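Local coordinates for protein SidF, inhibitor of growth family, member 3 (Legionella pneumophila subsp. pneumophila, PDB 4FYE) that acts as a phosphoinositide phosphatase, probably removing the 3-phosphate from phosphatidylinositol phosphates of membranes, at residues A[6-11]-A[337-342]; A[277-282]-A[370-375]; A[297-302]-A[385-390]; A[490-493]-A[498-501]. The protein carries 1 engineered substitution. All coordinates share one frame; numbering follows the deposited sequence.

Contact 3 is the buried member of the set, an apolar seat for a phenylalanine between two helices; contacts 1, 2 and 4 are partly buried and lie farther from the chain's centre. Contacts 2 and 3 sit at the two ends of helix 373-387, each with a phenylalanine as its centrepiece, their centres about 22 Å apart. Contact 4, an ion pair along helix 482-514, touches contact 3 directly: Lys499 reaches the backbone carbonyl of Asp385. Contact 1, on the opposite side of the chain's centre from contact 2, relies instead on an arginine that ties down the N-terminal segment. Chemistry thus runs from hydrocarbon in the interior to charge and amide nearer the periphery.

Contact 1: residues A[6-11]-A[337-342]; sequences TENIET and KARAQL
The N-terminal loop leading into helix 9-16 is held against helix 335-349 by one long side chain, that of Arg339, which reaches across to Thr6, Glu7 and Asn8. Its CG is anti to the backbone N (chi1 -169°) and the chain stays extended as far as NE, carrying the guanidinium away from its own helix to the other backbone. There NE donates to Thr6 O at 3.0 Å. The acceptor lies close to the guanidinium plane, but the bond is bent, with 136° at the hydrogen. The flat group is also used over one face, where the backbone of Asn8 lies: Asn8 CA is 3.7 Å from Arg339 NH2, and Asn8 CB is 4.0 Å from Arg339 CZ. Glu7 joins less directly. Its chain bends at chi2, bringing OE1 to 4.1 Å from Arg339 CD, and the same oxygen accepts a weak bond from the backbone N of Asn8. The far end of the guanidinium is engaged too, NH1 bonding to Asn315 OD1 and Met313 O, while Thr6 OG1 bonds to Thr398 O on strand 391-399. Arginine suits this buried place because its several N-H groups can serve different carbonyls while its face takes on carbon. The nearby carboxylate of Glu7, not in contact with the charged nitrogens, would probably help to stabilise the positive charge.

Contact 2: residues A[277-282]-A[370-375]; sequences SDFKGA and AENQKE
Phe279 meets two side chains, Asn372 and Glu375, that both lie over the same face of its ring. The amide of Asn372 stacks on the part nearest the backbone, the two planes only 17° apart, with Asn372 CG 4.0 Å from Phe279 CG. Farther out, Glu375 CB sits 3.7 Å from Phe279 CE2. Glu375 CG is anti to the carbonyl carbon (chi1 -71°) and the chain bends at chi2, placing OE1 over the ring face toward its rim; the exact closeness of Glu375 to the ring tip is doubtful. A flat amide can stack on a ring with its N-H and C=O edges left to other partners, while the methylenes of Glu375 give hydrocarbon contact. Phe279 is also touched by Met274 and by Lys287 and Ile290 of helix 284-311. The amide is placed by a type I' turn from Ala370 to Gln373, closed by Gln373 N to Ala370 O at 3.1 Å; both central residues, Glu371 and Asn372, have positive phi, which asparagine tolerates better than most. Asn372 occupies the N-cap position of helix 373-387, though its side chain makes no capping bond. A helix N-terminus thus packs against an aromatic residue from a short 3-10 segment.

Contact 3: residues A[297-302]-A[385-390]; sequences NQEEVI and DAFDGS
Phe387, in the last turn of helix 373-387, inserts its ring among Gln298, Glu299 and Ile302 on one side of helix 284-311. Its CB begins beside Ile302 CD1, at 4.1 Å. At CG the same methyl is 3.9 Å away and stands over the ring face, a CH-pi contact with Ile302 CD1 4.2 Å from the centroid and 22° off the normal. Ile302 CG1, anti to the carbonyl carbon (chi1 -55°), carries the methyl there. One side of the ring then runs past the glutamine, Phe387 CD2 lying 3.9 Å from Gln298 CG. The tip ends against Glu299, whose CB is 3.8 Å from Phe387 CZ. Both polar side chains thus meet the ring with their carbon atoms. Gln298 turns its amide away to Arg273 and Glu356, and Glu299 sends its carboxylate to Arg213, so these buried polar ends are satisfied. A type II turn from Phe387 to Ser390 ends the helix. Phe387 O accepts both Ser390 N and, at 3.1 Å, Ser390 OG, from the same face of its plane; Gly389 supplies the positive phi. Ala392 of strand 391-399, Tyr410 of strand 402-416 and Arg503 of helix 482-514 enclose the ring further, where three helices meet two strands.

Contact 4: residues A[490-493]-A[498-501]; sequences EKEN and VKGA
Glu492 and Lys499 form a salt bridge along one side of helix 482-514, part of a predicted coiled coil, where a spacing of seven residues brings side chains two turns apart onto the same side. The two side chains lean toward each other. Glu492 points its CG anti to the backbone N (chi1 -161°) and bends at chi2, swinging the carboxylate onward along the helix. Lys499 comes back to meet it, its chain fully extended beyond CG. The CA atoms of Glu492 and Lys499 stand 10.0 Å apart, a gap that two long side chains can span when both lean inward. They cross obliquely and touch only at their charged ends, Glu492 OE2 lying 3.3 Å from Lys499 NZ, so the hydrogen bond within the pair is weak. Glu492 OE1 has a second, long and weak ion pair with Arg443. Elsewhere on this helix, Lys491 packs on Gln542, Ala545 and Ile546, and Ala501 on Tyr535, all of the antiparallel helix 522-583. The buried lysine is held more firmly from another quarter: helix 373-387 ends close by, and there Lys499 NZ makes a probable hydrogen bond to Asp385 O.

Contact 1: residues A[6-11]-A[337-342]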
loop_
_atom_site.group_PDB
_atom_site.type_symbol
_atom_site.label_atom_id
_atom_site.label_comp_id
_atom_site.label_asym_id
_atom_site.label_seq_id
_atom_site.Cartn_x
_atom_site.Cartn_y
_atom_site.Cartn_z
ATOM N N THR A 6 -14.991 7.488 -13.220
ATOM C CA THR A 6 -15.679 6.385 -12.553
ATOM C C THR A 6 -15.825 5.280 -13.606
ATOM O O THR A 6 -16.911 4.751 -13.891
ATOM C CB THR A 6 -17.009 6.849 -11.939
ATOM O OG1 THR A 6 -17.878 7.329 -12.974
ATOM C CG2 THR A 6 -16.737 7.988 -10.969
ATOM N N GLU A 7 -14.668 4.976 -14.182
ATOM C CA GLU A 7 -14.516 4.042 -15.267
ATOM C C GLU A 7 -14.043 2.716 -14.707
ATOM O O GLU A 7 -13.463 2.626 -13.649
ATOM C CB GLU A 7 -13.488 4.599 -16.265
ATOM C CG GLU A 7 -13.356 3.850 -17.581
ATOM C CD GLU A 7 -14.613 3.920 -18.430
ATOM O OE1 GLU A 7 -15.411 2.951 -18.342
ATOM O OE2 GLU A 7 -14.790 4.935 -19.169
ATOM N N ASN A 8 -14.303 1.678 -15.453
ATOM C CA ASN A 8 -13.924 0.353 -15.089
ATOM C C ASN A 8 -12.388 0.299 -15.034
ATOM O O ASN A 8 -11.735 0.849 -15.898
ATOM C CB ASN A 8 -14.493 -0.576 -16.144
ATOM C CG ASN A 8 -14.034 -1.971 -15.976
ATOM O OD1 ASN A 8 -14.648 -2.746 -15.244
ATOM N ND2 ASN A 8 -12.937 -2.311 -16.619
ATOM N N ILE A 9 -11.827 -0.337 -14.003
ATOM C CA ILE A 9 -10.393 -0.359 -13.803
ATOM C C ILE A 9 -9.673 -0.946 -15.038
ATOM O O ILE A 9 -8.714 -0.345 -15.541
ATOM C CB ILE A 9 -10.051 -1.109 -12.493
ATOM C CG1 ILE A 9 -9.091 -0.308 -11.602
ATOM C CG2 ILE A 9 -9.762 -2.615 -12.665
ATOM C CD1 ILE A 9 -7.902 0.331 -12.240
ATOM N N GLU A 10 -10.162 -2.077 -15.556
ATOM C CA GLU A 10 -9.526 -2.689 -16.680
ATOM C C GLU A 10 -9.537 -1.750 -17.870
ATOM O O GLU A 10 -8.503 -1.640 -18.571
ATOM C CB GLU A 10 -10.157 -4.032 -17.085
ATOM C CG GLU A 10 -9.283 -4.727 -18.118
ATOM C CD GLU A 10 -9.853 -6.013 -18.757
ATOM O OE1 GLU A 10 -9.570 -6.256 -19.978
ATOM O OE2 GLU A 10 -10.556 -6.784 -18.045
ATOM N N THR A 11 -10.662 -1.069 -18.137
ATOM C CA THR A 11 -10.656 -0.251 -19.348
ATOM C C THR A 11 -9.694 0.929 -19.130
ATOM O O THR A 11 -8.845 1.231 -19.961
ATOM C CB THR A 11 -12.047 0.196 -19.868
ATOM O OG1 THR A 11 -12.323 1.494 -19.360
ATOM C CG2 THR A 11 -13.178 -0.762 -19.490
ATOM N N LYS A 337 -22.418 8.412 -19.373
ATOM C CA LYS A 337 -23.682 8.700 -18.724
ATOM C C LYS A 337 -24.508 7.402 -18.547
ATOM O O LYS A 337 -25.441 7.332 -17.737
ATOM C CB LYS A 337 -24.399 9.860 -19.486
ATOM C CG LYS A 337 -25.942 10.008 -19.434
ATOM C CD LYS A 337 -26.688 9.760 -18.093
ATOM C CE LYS A 337 -28.168 10.204 -18.162
ATOM N NZ LYS A 337 -29.214 9.299 -17.563
ATOM N N ALA A 338 -24.128 6.376 -19.294
ATOM C CA ALA A 338 -24.709 5.051 -19.118
ATOM C C ALA A 338 -24.097 4.314 -17.900
ATOM O O ALA A 338 -24.822 3.823 -17.036
ATOM C CB ALA A 338 -24.541 4.225 -20.387
ATOM N N ARG A 339 -22.776 4.254 -17.828
ATOM C CA ARG A 339 -22.156 3.751 -16.607
ATOM C C ARG A 339 -22.673 4.477 -15.363
ATOM O O ARG A 339 -22.954 3.825 -14.342
ATOM C CB ARG A 339 -20.600 3.723 -16.638
ATOM C CG ARG A 339 -20.026 2.946 -15.456
ATOM C CD ARG A 339 -18.610 2.551 -15.739
ATOM N NE ARG A 339 -17.947 1.969 -14.582
ATOM C CZ ARG A 339 -17.845 0.651 -14.345
ATOM N NH1 ARG A 339 -18.391 -0.304 -15.144
ATOM N NH2 ARG A 339 -17.191 0.293 -13.292
ATOM N N ALA A 340 -22.807 5.803 -15.415
ATOM C CA ALA A 340 -23.253 6.508 -14.196
ATOM C C ALA A 340 -24.613 5.941 -13.720
ATOM O O ALA A 340 -24.840 5.762 -12.524
ATOM C CB ALA A 340 -23.364 8.034 -14.444
ATOM N N GLN A 341 -25.517 5.731 -14.671
ATOM C CA GLN A 341 -26.872 5.328 -14.361
ATOM C C GLN A 341 -26.843 3.902 -13.769
ATOM O O GLN A 341 -27.498 3.607 -12.779
ATOM C CB GLN A 341 -27.726 5.394 -15.637
ATOM C CG GLN A 341 -29.199 5.251 -15.382
ATOM C CD GLN A 341 -30.017 5.002 -16.674
ATOM O OE1 GLN A 341 -29.558 4.338 -17.625
ATOM N NE2 GLN A 341 -31.240 5.526 -16.703
ATOM N N LEU A 342 -26.061 3.025 -14.382
ATOM C CA LEU A 342 -25.801 1.705 -13.863
ATOM C C LEU A 342 -25.256 1.747 -12.444
ATOM O O LEU A 342 -25.716 0.990 -11.607
ATOM C CB LEU A 342 -24.792 1.003 -14.761
ATOM C CG LEU A 342 -25.333 0.079 -15.849
ATOM C CD1 LEU A 342 -26.856 0.101 -15.956
ATOM C CD2 LEU A 342 -24.621 0.322 -17.170
#

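Contact 2: residues A[277-282]-A[370-375]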
loop_
_atom_site.group_PDB
_atom_site.type_symbol
_atom_site.label_atom_id
_atom_site.label_comp_id
_atom_site.label_asym_id
_atom_site.label_seq_id
_atom_site.Cartn_x
_atom_site.Cartn_y
_atom_site.Cartn_z
ATOM N N SER A 277 3.035 13.417 13.422
ATOM C CA SER A 277 3.861 14.536 13.858
ATOM C C SER A 277 3.272 15.292 15.038
ATOM O O SER A 277 3.983 15.735 15.932
ATOM C CB SER A 277 4.081 15.498 12.694
ATOM O OG SER A 277 2.861 15.770 12.030
ATOM N N ASP A 278 1.959 15.432 15.034
ATOM C CA ASP A 278 1.271 16.222 16.034
ATOM C C ASP A 278 1.457 15.591 17.408
ATOM O O ASP A 278 1.211 16.220 18.431
ATOM C CB ASP A 278 -0.210 16.350 15.678
ATOM C CG ASP A 278 -0.431 17.072 14.362
ATOM O OD1 ASP A 278 -0.642 18.299 14.384
ATOM O OD2 ASP A 278 -0.388 16.416 13.304
ATOM N N PHE A 279 1.889 14.337 17.410
ATOM C CA PHE A 279 1.954 13.493 18.601
ATOM C C PHE A 279 2.846 13.939 19.764
ATOM O O PHE A 279 2.511 13.701 20.917
ATOM C CB PHE A 279 2.349 12.077 18.198
ATOM C CG PHE A 279 1.394 11.034 18.673
ATOM C CD1 PHE A 279 1.177 10.847 20.019
ATOM C CD2 PHE A 279 0.704 10.251 17.771
ATOM C CE1 PHE A 279 0.293 9.890 20.464
ATOM C CE2 PHE A 279 -0.183 9.292 18.208
ATOM C CZ PHE A 279 -0.389 9.111 19.558
ATOM N N LYS A 280 3.993 14.533 19.480
ATOM C CA LYS A 280 4.973 14.792 20.529
ATOM C C LYS A 280 4.473 15.704 21.645
ATOM O O LYS A 280 3.793 16.699 21.397
ATOM C CB LYS A 280 6.228 15.410 19.922
ATOM C CG LYS A 280 6.067 16.873 19.543
ATOM C CD LYS A 280 7.412 17.579 19.464
ATOM C CE LYS A 280 7.312 19.026 19.929
ATOM N NZ LYS A 280 8.635 19.709 19.956
ATOM N N GLY A 281 4.828 15.357 22.879
ATOM C CA GLY A 281 4.544 16.197 24.027
ATOM C C GLY A 281 3.087 16.580 24.166
ATOM O O GLY A 281 2.770 17.743 24.386
ATOM N N ALA A 282 2.194 15.615 24.010
ATOM C CA ALA A 282 0.787 15.934 23.935
ATOM C C ALA A 282 0.000 15.470 25.162
ATOM O O ALA A 282 0.232 14.389 25.688
ATOM C CB ALA A 282 0.200 15.334 22.680
ATOM N N ALA A 370 11.500 5.415 18.320
ATOM C CA ALA A 370 10.203 4.777 18.229
ATOM C C ALA A 370 9.249 5.374 17.166
ATOM O O ALA A 370 8.437 4.643 16.567
ATOM C CB ALA A 370 9.545 4.741 19.586
ATOM N N GLU A 371 9.336 6.679 16.941
ATOM C CA GLU A 371 8.389 7.382 16.048
ATOM C C GLU A 371 6.900 6.965 16.201
ATOM O O GLU A 371 6.178 6.874 15.200
ATOM C CB GLU A 371 8.831 7.228 14.582
ATOM C CG GLU A 371 10.198 7.834 14.269
ATOM C CD GLU A 371 10.710 7.436 12.881
ATOM O OE1 GLU A 371 9.885 7.016 12.032
ATOM O OE2 GLU A 371 11.939 7.539 12.612
ATOM N N ASN A 372 6.451 6.677 17.420
ATOM C CA ASN A 372 5.038 6.401 17.654
ATOM C C ASN A 372 4.500 5.178 16.881
ATOM O O ASN A 372 3.323 5.099 16.464
ATOM C CB ASN A 372 4.193 7.672 17.427
ATOM C CG ASN A 372 4.664 8.833 18.296
ATOM O OD1 ASN A 372 4.335 8.910 19.482
ATOM N ND2 ASN A 372 5.495 9.699 17.728
ATOM N N GLN A 373 5.387 4.205 16.730
ATOM C CA GLN A 373 5.052 2.969 16.118
ATOM C C GLN A 373 4.045 2.216 16.967
ATOM O O GLN A 373 3.203 1.483 16.432
ATOM C CB GLN A 373 6.300 2.157 15.823
ATOM C CG GLN A 373 7.042 2.626 14.575
ATOM C CD GLN A 373 8.378 1.921 14.357
ATOM O OE1 GLN A 373 9.367 2.187 15.066
ATOM N NE2 GLN A 373 8.413 1.006 13.403
ATOM N N LYS A 374 4.020 2.471 18.254
ATOM C CA LYS A 374 3.070 1.763 19.096
ATOM C C LYS A 374 1.646 2.244 18.823
ATOM O O LYS A 374 0.737 1.417 18.656
ATOM C CB LYS A 374 3.468 1.757 20.594
ATOM C CG LYS A 374 2.362 1.296 21.559
ATOM C CD LYS A 374 2.835 0.289 22.600
ATOM C CE LYS A 374 2.461 0.627 24.052
ATOM N NZ LYS A 374 1.015 0.552 24.449
ATOM N N GLU A 375 1.463 3.560 18.715
ATOM C CA GLU A 375 0.128 4.102 18.368
ATOM C C GLU A 375 -0.276 3.736 16.953
ATOM O O GLU A 375 -1.432 3.392 16.699
ATOM C CB GLU A 375 0.061 5.613 18.571
ATOM C CG GLU A 375 0.065 6.010 20.047
ATOM C CD GLU A 375 1.459 5.864 20.722
ATOM O OE1 GLU A 375 2.519 6.265 20.160
ATOM O OE2 GLU A 375 1.485 5.352 21.855
#

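Contact 3: residues A[297-302]-A[385-390]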
loop_
_atom_site.group_PDB
_atom_site.type_symbol
_atom_site.label_atom_id
_atom_site.label_comp_id
_atom_site.label_asym_id
_atom_site.label_seq_id
_atom_site.Cartn_x
_atom_site.Cartn_y
_atom_site.Cartn_z
ATOM N N ASN A 297 -10.207 9.342 9.204
ATOM C CA ASN A 297 -9.492 8.722 8.103
ATOM C C ASN A 297 -9.859 7.276 7.864
ATOM O O ASN A 297 -9.926 6.863 6.705
ATOM C CB ASN A 297 -8.038 8.810 8.368
ATOM C CG ASN A 297 -7.542 10.216 8.302
ATOM O OD1 ASN A 297 -8.258 11.150 7.857
ATOM N ND2 ASN A 297 -6.290 10.393 8.722
ATOM N N GLN A 298 -10.132 6.500 8.924
ATOM C CA GLN A 298 -10.694 5.168 8.697
ATOM C C GLN A 298 -11.988 5.214 7.838
ATOM O O GLN A 298 -12.167 4.364 6.980
ATOM C CB GLN A 298 -10.984 4.420 9.991
ATOM C CG GLN A 298 -11.268 2.951 9.709
ATOM C CD GLN A 298 -10.151 2.270 8.933
ATOM O OE1 GLN A 298 -8.982 2.573 9.147
ATOM N NE2 GLN A 298 -10.502 1.300 8.077
ATOM N N GLU A 299 -12.885 6.180 8.042
ATOM C CA GLU A 299 -14.028 6.214 7.156
ATOM C C GLU A 299 -13.678 6.528 5.702
ATOM O O GLU A 299 -14.222 5.881 4.795
ATOM C CB GLU A 299 -15.321 6.878 7.718
ATOM C CG GLU A 299 -15.330 8.395 7.910
ATOM C CD GLU A 299 -16.739 8.988 8.147
ATOM O OE1 GLU A 299 -16.957 10.160 7.782
ATOM O OE2 GLU A 299 -17.651 8.338 8.696
ATOM N N GLU A 300 -12.668 7.360 5.468
ATOM C CA GLU A 300 -12.223 7.629 4.106
ATOM C C GLU A 300 -11.726 6.359 3.463
ATOM O O GLU A 300 -12.042 6.057 2.322
ATOM C CB GLU A 300 -11.157 8.706 4.072
ATOM C CG GLU A 300 -10.724 9.177 2.662
ATOM C CD GLU A 300 -9.343 9.879 2.618
ATOM O OE1 GLU A 300 -8.707 9.918 1.525
ATOM O OE2 GLU A 300 -8.844 10.381 3.662
ATOM N N VAL A 301 -10.968 5.581 4.217
ATOM C CA VAL A 301 -10.547 4.276 3.743
ATOM C C VAL A 301 -11.740 3.395 3.336
ATOM O O VAL A 301 -11.615 2.620 2.399
ATOM C CB VAL A 301 -9.664 3.550 4.812
ATOM C CG1 VAL A 301 -9.459 2.038 4.533
ATOM C CG2 VAL A 301 -8.365 4.279 4.946
ATOM N N ILE A 302 -12.861 3.472 4.054
ATOM C CA ILE A 302 -14.046 2.676 3.682
ATOM C C ILE A 302 -14.585 3.200 2.380
ATOM O O ILE A 302 -14.940 2.456 1.484
ATOM C CB ILE A 302 -15.134 2.690 4.744
ATOM C CG1 ILE A 302 -14.527 2.222 6.062
ATOM C CG2 ILE A 302 -16.349 1.851 4.300
ATOM C CD1 ILE A 302 -15.509 1.632 7.022
ATOM N N ASP A 385 -11.373 -2.049 14.080
ATOM C CA ASP A 385 -12.327 -2.914 14.828
ATOM C C ASP A 385 -13.583 -2.153 15.278
ATOM O O ASP A 385 -14.632 -2.770 15.504
ATOM C CB ASP A 385 -11.670 -3.602 16.040
ATOM C CG ASP A 385 -11.117 -5.011 15.727
ATOM O OD1 ASP A 385 -11.600 -5.706 14.784
ATOM O OD2 ASP A 385 -10.165 -5.422 16.456
ATOM N N ALA A 386 -13.464 -0.830 15.426
ATOM C CA ALA A 386 -14.603 0.054 15.747
ATOM C C ALA A 386 -15.651 -0.056 14.677
ATOM O O ALA A 386 -16.865 -0.176 14.989
ATOM C CB ALA A 386 -14.139 1.501 15.832
ATOM N N PHE A 387 -15.199 -0.032 13.414
ATOM C CA PHE A 387 -16.138 -0.160 12.292
ATOM C C PHE A 387 -16.499 -1.596 11.977
ATOM O O PHE A 387 -17.552 -1.833 11.363
ATOM C CB PHE A 387 -15.608 0.521 11.019
ATOM C CG PHE A 387 -15.912 2.013 10.932
ATOM C CD1 PHE A 387 -17.214 2.475 10.603
ATOM C CD2 PHE A 387 -14.904 2.961 11.127
ATOM C CE1 PHE A 387 -17.486 3.848 10.457
ATOM C CE2 PHE A 387 -15.189 4.342 10.990
ATOM C CZ PHE A 387 -16.479 4.780 10.634
ATOM N N ASP A 388 -15.674 -2.550 12.431
ATOM C CA ASP A 388 -15.875 -3.968 12.063
ATOM C C ASP A 388 -17.249 -4.497 12.375
ATOM O O ASP A 388 -17.796 -4.302 13.485
ATOM C CB ASP A 388 -14.747 -4.928 12.537
ATOM C CG ASP A 388 -15.057 -6.420 12.207
ATOM O OD1 ASP A 388 -16.047 -6.972 12.760
ATOM O OD2 ASP A 388 -14.375 -7.037 11.374
ATOM N N GLY A 389 -17.820 -5.142 11.359
ATOM C CA GLY A 389 -19.172 -5.713 11.394
ATOM C C GLY A 389 -20.308 -4.710 11.606
ATOM O O GLY A 389 -21.413 -5.078 12.123
ATOM N N SER A 390 -20.070 -3.445 11.251
ATOM C CA SER A 390 -21.204 -2.514 11.121
ATOM C C SER A 390 -21.140 -1.729 9.775
ATOM O O SER A 390 -20.448 -2.166 8.827
ATOM C CB SER A 390 -21.273 -1.610 12.328
ATOM O OG SER A 390 -20.333 -0.604 12.103
#

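Contact 4: residues A[490-493]-A[498-501]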
loop_
_atom_site.group_PDB
_atom_site.type_symbol
_atom_site.label_atom_id
_atom_site.label_comp_id
_atom_site.label_asym_id
_atom_site.label_seq_id
_atom_site.Cartn_x
_atom_site.Cartn_y
_atom_site.Cartn_z
ATOM N N GLU A 490 -20.456 -14.757 19.460
ATOM C CA GLU A 490 -21.374 -14.225 20.487
ATOM C C GLU A 490 -20.811 -12.952 21.160
ATOM O O GLU A 490 -21.476 -11.894 21.141
ATOM C CB GLU A 490 -21.791 -15.277 21.540
ATOM C CG GLU A 490 -22.720 -16.363 21.033
ATOM C CD GLU A 490 -22.887 -17.516 22.034
ATOM O OE1 GLU A 490 -21.869 -18.065 22.524
ATOM O OE2 GLU A 490 -24.052 -17.879 22.338
ATOM N N LYS A 491 -19.599 -13.003 21.718
ATOM C CA LYS A 491 -19.123 -11.757 22.340
ATOM C C LYS A 491 -18.844 -10.592 21.403
ATOM O O LYS A 491 -19.020 -9.435 21.790
ATOM C CB LYS A 491 -17.989 -11.931 23.341
ATOM C CG LYS A 491 -17.982 -10.757 24.320
ATOM C CD LYS A 491 -16.622 -10.524 24.992
ATOM C CE LYS A 491 -16.183 -11.674 25.901
ATOM N NZ LYS A 491 -16.813 -11.714 27.264
ATOM N N GLU A 492 -18.414 -10.885 20.183
ATOM C CA GLU A 492 -18.148 -9.808 19.226
ATOM C C GLU A 492 -19.455 -9.128 18.838
ATOM O O GLU A 492 -19.515 -7.909 18.660
ATOM C CB GLU A 492 -17.377 -10.303 17.998
ATOM C CG GLU A 492 -16.692 -9.175 17.218
ATOM C CD GLU A 492 -15.220 -8.914 17.585
ATOM O OE1 GLU A 492 -14.329 -9.781 17.346
ATOM O OE2 GLU A 492 -14.935 -7.797 18.078
ATOM N N ASN A 493 -20.521 -9.913 18.759
ATOM C CA ASN A 493 -21.868 -9.335 18.630
ATOM C C ASN A 493 -22.363 -8.410 19.786
ATOM O O ASN A 493 -22.977 -7.378 19.520
ATOM C CB ASN A 493 -22.844 -10.410 18.177
ATOM C CG ASN A 493 -22.564 -10.858 16.727
ATOM O OD1 ASN A 493 -22.075 -10.080 15.897
ATOM N ND2 ASN A 493 -22.871 -12.105 16.423
ATOM N N VAL A 498 -22.181 -1.049 21.836
ATOM C CA VAL A 498 -21.110 -0.219 22.392
ATOM C C VAL A 498 -20.155 0.407 21.318
ATOM O O VAL A 498 -19.867 1.624 21.340
ATOM C CB VAL A 498 -20.318 -1.026 23.446
ATOM C CG1 VAL A 498 -19.520 -0.085 24.323
ATOM C CG2 VAL A 498 -21.268 -1.905 24.299
ATOM N N LYS A 499 -19.664 -0.391 20.375
ATOM C CA LYS A 499 -18.825 0.201 19.298
ATOM C C LYS A 499 -19.491 1.387 18.554
ATOM O O LYS A 499 -18.853 2.452 18.388
ATOM C CB LYS A 499 -18.324 -0.853 18.313
ATOM C CG LYS A 499 -17.145 -1.628 18.855
ATOM C CD LYS A 499 -16.887 -2.840 17.986
ATOM C CE LYS A 499 -15.610 -3.532 18.392
ATOM N NZ LYS A 499 -15.412 -4.608 17.398
ATOM N N GLY A 500 -20.773 1.216 18.163
ATOM C CA GLY A 500 -21.543 2.300 17.519
ATOM C C GLY A 500 -21.526 3.569 18.367
ATOM O O GLY A 500 -21.143 4.665 17.891
ATOM N N ALA A 501 -21.894 3.399 19.643
ATOM C CA ALA A 501 -21.872 4.465 20.632
ATOM C C ALA A 501 -20.469 5.110 20.727
ATOM O O ALA A 501 -20.335 6.340 20.774
ATOM C CB ALA A 501 -22.347 3.930 21.988
#